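Local atomic coordinates of protein translation factor SUI1 homolog (Pyrococcus horikoshii, PDB entry 5ZCY), a protein that probably acts as a translation initiation factor of the SUI1 family (archaeal aIF1), a role that is likely to involve binding mRNA. Residues Val26-Ala31 with Asp77-Ile82; Lys37-Gly42 with Arg71-Gly76. All coordinates share one frame; numbering follows the deposited sequence.

In the fold
Both contacts draw on one mixed sheet. Contact 2 pairs its strands 36-41 and 71-75, while contact 1 folds the loop that follows strand 71-75 back over strand 24-30, the neighbour of 36-41; in sequence, contact 2 is nested inside the loop that contact 1 closes. Their centres lie about 7 Å apart and they are joined directly: Y27 O lies 2.8 Å from I39 N in the backbone ladder, and Y27 OH lies 2.5 Å from E41 OE1, a probable hydrogen bond. Contact 1 also ends in R30 and A31, which with R32 line the site of a bound nitrite ion, although neither takes part in the packing itself.

Contact 1: Val26-Ala31 with Asp77-Ile82; sequences VYIERA and DHRDRI
I28 lies across a paired aspartate and arginine, D77 and R79, in an example of how a salt-bridged pair can offer flat faces to an aliphatic side chain. With CG1 turned beside its own backbone N (chi1 -61°), I28 extends this branch over one face of the R79 guanidinium, where CG1 approaches R79 NE to 3.4 Å, above the plane but displaced toward its rim. The terminal I28 CD1 reaches the neighbouring carboxylate, 3.5 Å from D77 CG. The two charged groups are locked together beneath it. R79 bends at chi3 (-71°) and grips D77 side-on: R79 NE meets D77 OD1 at 3.0 Å, and R79 NH2 meets the syn lone pair of D77 OD2 at 2.8 Å, both oxygens lying close to the guanidinium plane. The first of these oxygens does double duty, since D77 OD1 also accepts the backbone N of R79 at 3.1 Å, closing an Asx turn. Three bonds thus fix the rotation of the carboxylate and the course of the loop together. A leucine in place of D77 has no carboxylate, and its absence would probably undo the Asx turn and leave R79 NE and NH2 without their mate, the guanidinium freer to turn beneath I28. Further along, the contact becomes purely apolar: V26 CG1 packs 3.9 Å from I82 CG2, the two branched side chains crossing at a slant. The whole joins an inner strand of the sheet to the connection entering helix 82-88. Strand 96-98 flanks the same surface, with V98 touching both R79 and I82 and I96 touching V26, and the C-terminal E99 forms a second salt bridge with R79 NH1. On the other flank, V26 rests on T38 of strand 36-41.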
loop_
_atom_site.group_PDB
_atom_site.type_symbol
_atom_site.label_atom_id
_atom_site.label_comp_id
_atom_site.label_asym_id
_atom_site.label_seq_id
_atom_site.Cartn_x
_atom_site.Cartn_y
_atom_site.Cartn_z
ATOM N N VAL A 26 -0.805 3.756 5.195
ATOM C CA VAL A 26 -0.485 4.207 3.854
ATOM C C VAL A 26 -0.026 5.651 3.997
ATOM O O VAL A 26 -0.804 6.495 4.492
ATOM C CB VAL A 26 -1.611 4.106 2.866
ATOM C CG1 VAL A 26 -1.181 4.572 1.460
ATOM C CG2 VAL A 26 -2.212 2.718 2.824
ATOM N N TYR A 27 1.156 5.963 3.507
ATOM C CA TYR A 27 1.679 7.335 3.701
ATOM C C TYR A 27 2.602 7.672 2.558
ATOM O O TYR A 27 2.931 6.808 1.806
ATOM C CB TYR A 27 2.378 7.445 5.015
ATOM C CG TYR A 27 3.515 6.519 5.328
ATOM C CD1 TYR A 27 3.297 5.302 5.904
ATOM C CD2 TYR A 27 4.861 6.848 5.049
ATOM C CE1 TYR A 27 4.336 4.403 6.229
ATOM C CE2 TYR A 27 5.862 5.959 5.315
ATOM C CZ TYR A 27 5.631 4.754 5.943
ATOM O OH TYR A 27 6.569 3.820 6.286
ATOM N N ILE A 28 3.077 8.898 2.478
ATOM C CA ILE A 28 3.905 9.337 1.354
ATOM C C ILE A 28 5.277 9.566 1.820
ATOM O O ILE A 28 5.526 10.067 2.949
ATOM C CB ILE A 28 3.402 10.684 0.819
ATOM C CG1 ILE A 28 2.019 10.591 0.332
ATOM C CG2 ILE A 28 4.418 11.284 -0.171
ATOM C CD1 ILE A 28 1.906 9.611 -0.771
ATOM N N GLU A 29 6.256 9.162 1.017
ATOM C CA GLU A 29 7.705 9.488 1.197
ATOM C C GLU A 29 8.149 10.238 -0.054
ATOM O O GLU A 29 7.556 10.205 -1.131
ATOM C CB GLU A 29 8.578 8.263 1.403
ATOM C CG GLU A 29 8.475 7.649 2.806
ATOM C CD GLU A 29 9.355 6.457 3.091
ATOM O OE1 GLU A 29 9.932 5.871 2.161
ATOM O OE2 GLU A 29 9.415 6.023 4.331
ATOM N N ARG A 30 9.254 10.964 0.145
ATOM C CA ARG A 30 9.833 11.771 -0.967
ATOM C C ARG A 30 10.578 10.909 -1.870
ATOM O O ARG A 30 11.182 9.901 -1.512
ATOM C CB ARG A 30 10.903 12.747 -0.463
ATOM C CG ARG A 30 10.529 13.574 0.647
ATOM C CD ARG A 30 9.263 14.238 0.486
ATOM N NE ARG A 30 9.144 14.905 -0.766
ATOM C CZ ARG A 30 8.053 15.603 -1.156
ATOM N NH1 ARG A 30 7.024 15.655 -0.382
ATOM N NH2 ARG A 30 7.970 16.206 -2.348
ATOM N N ALA A 31 10.439 11.266 -3.182
ATOM C CA ALA A 31 11.268 10.732 -4.233
ATOM C C ALA A 31 12.070 11.902 -4.790
ATOM O O ALA A 31 11.865 13.071 -4.484
ATOM C CB ALA A 31 10.468 9.979 -5.270
ATOM N N ASP A 77 1.579 9.415 -5.689
ATOM C CA ASP A 77 0.693 9.505 -4.532
ATOM C C ASP A 77 -0.634 8.870 -4.921
ATOM O O ASP A 77 -1.372 9.396 -5.806
ATOM C CB ASP A 77 0.445 10.975 -4.146
ATOM C CG ASP A 77 -0.380 11.162 -2.942
ATOM O OD1 ASP A 77 -1.161 10.258 -2.534
ATOM O OD2 ASP A 77 -0.270 12.284 -2.347
ATOM N N HIS A 78 -0.910 7.658 -4.339
ATOM C CA HIS A 78 -2.144 6.898 -4.657
ATOM C C HIS A 78 -3.039 6.802 -3.533
ATOM O O HIS A 78 -3.883 5.889 -3.438
ATOM C CB HIS A 78 -1.726 5.519 -5.295
ATOM C CG HIS A 78 -0.917 5.682 -6.520
ATOM N ND1 HIS A 78 -1.446 6.250 -7.618
ATOM C CD2 HIS A 78 0.444 5.570 -6.756
ATOM C CE1 HIS A 78 -0.495 6.406 -8.537
ATOM N NE2 HIS A 78 0.637 5.980 -8.033
ATOM N N ARG A 79 -2.946 7.715 -2.538
ATOM C CA ARG A 79 -3.834 7.735 -1.414
ATOM C C ARG A 79 -5.272 7.902 -1.835
ATOM O O ARG A 79 -6.150 7.455 -1.081
ATOM C CB ARG A 79 -3.415 8.805 -0.409
ATOM C CG ARG A 79 -2.059 8.534 0.234
ATOM C CD ARG A 79 -1.694 9.632 1.182
ATOM N NE ARG A 79 -1.379 10.850 0.442
ATOM C CZ ARG A 79 -1.219 12.014 1.028
ATOM N NH1 ARG A 79 -1.316 12.143 2.299
ATOM N NH2 ARG A 79 -0.968 13.072 0.262
ATOM N N ASP A 80 -5.533 8.520 -2.973
ATOM C CA ASP A 80 -6.929 8.748 -3.387
ATOM C C ASP A 80 -7.644 7.419 -3.678
ATOM O O ASP A 80 -8.886 7.408 -3.518
ATOM C CB ASP A 80 -6.944 9.608 -4.631
ATOM C CG ASP A 80 -5.988 9.208 -5.688
ATOM O OD1 ASP A 80 -5.200 8.260 -5.623
ATOM O OD2 ASP A 80 -6.088 9.749 -6.811
ATOM N N ARG A 81 -6.932 6.405 -4.111
ATOM C CA ARG A 81 -7.560 5.198 -4.603
ATOM C C ARG A 81 -7.144 3.977 -3.734
ATOM O O ARG A 81 -7.721 2.902 -3.977
ATOM C CB ARG A 81 -7.178 4.865 -5.991
ATOM C CG ARG A 81 -7.710 5.911 -6.969
ATOM C CD ARG A 81 -7.240 5.654 -8.367
ATOM N NE ARG A 81 -7.752 4.386 -8.885
ATOM C CZ ARG A 81 -7.312 3.768 -10.001
ATOM N NH1 ARG A 81 -6.337 4.262 -10.753
ATOM N NH2 ARG A 81 -7.841 2.609 -10.312
ATOM N N ILE A 82 -6.241 4.064 -2.779
ATOM C CA ILE A 82 -5.633 2.890 -2.177
ATOM C C ILE A 82 -6.621 2.091 -1.354
ATOM O O ILE A 82 -6.497 0.853 -1.359
ATOM C CB ILE A 82 -4.385 3.279 -1.331
ATOM C CG1 ILE A 82 -3.509 2.058 -1.020
ATOM C CG2 ILE A 82 -4.777 4.044 -0.081
ATOM C CD1 ILE A 82 -3.063 1.284 -2.185
#

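Contact 2: Lys37-Gly42 with Arg71-Gly76; sequences KTIIEG and RIELQG
T38 and L74 exchange two backbone hydrogen bonds, T38 N to L74 O and L74 N to T38 O, both 2.8 Å, and I40 and I72 repeat the pattern two residues along: the textbook ladder of an antiparallel pair, the N-to-C directions of 37-41 and 71-75 lying 160° apart. Between these hydrogen-bonded pairs sits the non-hydrogen-bonded pair I39 and E73, and, as in any extended strand, side chains alternate between two faces. Just past the end of strand 71-75, T38 continues the pairing with its side chain. Its OG1, held beside the backbone N (chi1 -59°), donates to G76 O at 2.7 Å, in the carbonyl plane and on a lone pair, and the same hydroxyl is bonded to H78 N, tying the strand end to the following loop. On the face of K37, I39, E41, R71 and E73, charges are linked in series over an aliphatic base. The extended chain of K37 runs alongside E73, bringing NZ within 2.9 Å of E73 OE1 from above the carboxylate plane. E73 OE2 in turn receives R71 NH2 at 3.0 Å, near the guanidinium plane but well above that of the carboxylate. Beneath, I39 CG2 lies over one face of the R71 guanidinium, 3.6 Å from R71 NH1, while I39 CD1 lies against E73 CG. E41 OE1 reaches the guanidinium edge only in a long salt bridge, 4.0 Å from R71 NH1; its closer polar partner is Y27 OH, which hydrogen-bonds it. From strand 24-30, E29 adds a direct salt bridge to R71 NH1. The opposite face, with T38 at one end, is mostly apolar, I40 CD1 nestling near I72 CG2 and L74 CD1. There helix 50-61 packs on the sheet, L57 on I40, I53 and A54 on I72, and L61 on L74, while strands 24-30 and 65-68 flank the pair.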
loop_
_atom_site.group_PDB
_atom_site.type_symbol
_atom_site.label_atom_id
_atom_site.label_comp_id
_atom_site.label_asym_id
_atom_site.label_seq_id
_atom_site.Cartn_x
_atom_site.Cartn_y
_atom_site.Cartn_z
ATOM N N LYS A 37 6.350 9.028 -3.478
ATOM C CA LYS A 37 6.053 7.599 -3.470
ATOM C C LYS A 37 5.061 7.311 -2.355
ATOM O O LYS A 37 5.086 7.936 -1.299
ATOM C CB LYS A 37 7.223 6.720 -3.391
ATOM C CG LYS A 37 8.114 6.955 -2.265
ATOM C CD LYS A 37 9.415 6.110 -2.429
ATOM C CE LYS A 37 10.297 6.129 -1.228
ATOM N NZ LYS A 37 11.543 5.311 -1.566
ATOM N N THR A 38 4.213 6.320 -2.587
ATOM C CA THR A 38 3.230 5.845 -1.620
ATOM C C THR A 38 3.769 4.583 -0.947
ATOM O O THR A 38 4.175 3.649 -1.685
ATOM C CB THR A 38 1.927 5.539 -2.264
ATOM O OG1 THR A 38 1.398 6.675 -2.908
ATOM C CG2 THR A 38 0.839 5.005 -1.324
ATOM N N ILE A 39 3.797 4.559 0.381
ATOM C CA ILE A 39 4.265 3.439 1.138
ATOM C C ILE A 39 3.069 2.799 1.780
ATOM O O ILE A 39 2.196 3.449 2.345
ATOM C CB ILE A 39 5.236 3.867 2.274
ATOM C CG1 ILE A 39 6.329 4.809 1.759
ATOM C CG2 ILE A 39 5.740 2.683 3.064
ATOM C CD1 ILE A 39 7.155 4.196 0.675
ATOM N N ILE A 40 3.019 1.448 1.623
ATOM C CA ILE A 40 1.962 0.631 2.363
ATOM C C ILE A 40 2.743 -0.290 3.337
ATOM O O ILE A 40 3.558 -1.145 2.888
ATOM C CB ILE A 40 1.133 -0.223 1.379
ATOM C CG1 ILE A 40 0.491 0.669 0.341
ATOM C CG2 ILE A 40 0.118 -1.015 2.147
ATOM C CD1 ILE A 40 0.140 -0.124 -0.912
ATOM N N GLU A 41 2.473 -0.057 4.592
ATOM C CA GLU A 41 3.162 -0.804 5.676
ATOM C C GLU A 41 2.137 -1.445 6.528
ATOM O O GLU A 41 1.005 -1.040 6.665
ATOM C CB GLU A 41 3.986 0.215 6.537
ATOM C CG GLU A 41 5.052 -0.160 7.499
ATOM C CD GLU A 41 5.617 1.218 7.953
ATOM O OE1 GLU A 41 6.586 1.634 7.402
ATOM O OE2 GLU A 41 4.933 1.938 8.757
ATOM N N GLY A 42 2.403 -2.650 7.009
ATOM C CA GLY A 42 1.486 -3.337 7.911
ATOM C C GLY A 42 0.766 -4.550 7.406
ATOM O O GLY A 42 0.088 -5.298 8.167
ATOM N N ARG A 71 7.558 -3.682 3.218
ATOM C CA ARG A 71 6.694 -2.594 2.783
ATOM C C ARG A 71 6.498 -2.644 1.280
ATOM O O ARG A 71 7.307 -3.194 0.579
ATOM C CB ARG A 71 7.309 -1.235 3.054
ATOM C CG ARG A 71 7.905 -1.022 4.439
ATOM C CD ARG A 71 8.261 0.441 4.670
ATOM N NE ARG A 71 9.054 1.097 3.630
ATOM C CZ ARG A 71 9.391 2.415 3.632
ATOM N NH1 ARG A 71 8.979 3.192 4.629
ATOM N NH2 ARG A 71 10.085 2.928 2.644
ATOM N N ILE A 72 5.377 -2.108 0.776
ATOM C CA ILE A 72 5.205 -1.899 -0.641
ATOM C C ILE A 72 5.401 -0.406 -0.899
ATOM O O ILE A 72 4.890 0.428 -0.165
ATOM C CB ILE A 72 3.814 -2.310 -1.080
ATOM C CG1 ILE A 72 3.633 -3.867 -0.843
ATOM C CG2 ILE A 72 3.493 -1.914 -2.521
ATOM C CD1 ILE A 72 2.261 -4.397 -1.054
ATOM N N GLU A 73 6.168 -0.115 -1.945
ATOM C CA GLU A 73 6.418 1.253 -2.415
ATOM C C GLU A 73 5.894 1.420 -3.781
ATOM O O GLU A 73 6.194 0.603 -4.683
ATOM C CB GLU A 73 7.919 1.608 -2.354
ATOM C CG GLU A 73 8.595 1.293 -1.081
ATOM C CD GLU A 73 10.011 1.934 -0.973
ATOM O OE1 GLU A 73 10.404 2.662 -1.892
ATOM O OE2 GLU A 73 10.676 1.607 0.060
ATOM N N LEU A 74 5.084 2.423 -4.021
ATOM C CA LEU A 74 4.498 2.736 -5.324
ATOM C C LEU A 74 4.938 4.096 -5.801
ATOM O O LEU A 74 4.972 5.058 -5.002
ATOM C CB LEU A 74 2.970 2.733 -5.325
ATOM C CG LEU A 74 2.344 1.436 -4.827
ATOM C CD1 LEU A 74 0.863 1.568 -4.694
ATOM C CD2 LEU A 74 2.658 0.285 -5.767
ATOM N N GLN A 75 5.262 4.238 -7.074
ATOM C CA GLN A 75 5.575 5.548 -7.657
ATOM C C GLN A 75 4.319 6.422 -7.705
ATOM O O GLN A 75 3.293 5.954 -8.209
ATOM C CB GLN A 75 5.997 5.308 -9.114
ATOM C CG GLN A 75 6.084 6.497 -10.015
ATOM C CD GLN A 75 6.295 6.162 -11.458
ATOM O OE1 GLN A 75 5.876 5.125 -12.056
ATOM N NE2 GLN A 75 6.917 7.106 -12.114
ATOM N N GLY A 76 4.397 7.598 -7.163
ATOM C CA GLY A 76 3.308 8.552 -7.105
ATOM C C GLY A 76 2.509 8.508 -5.869
ATOM O O GLY A 76 2.765 7.623 -5.051
#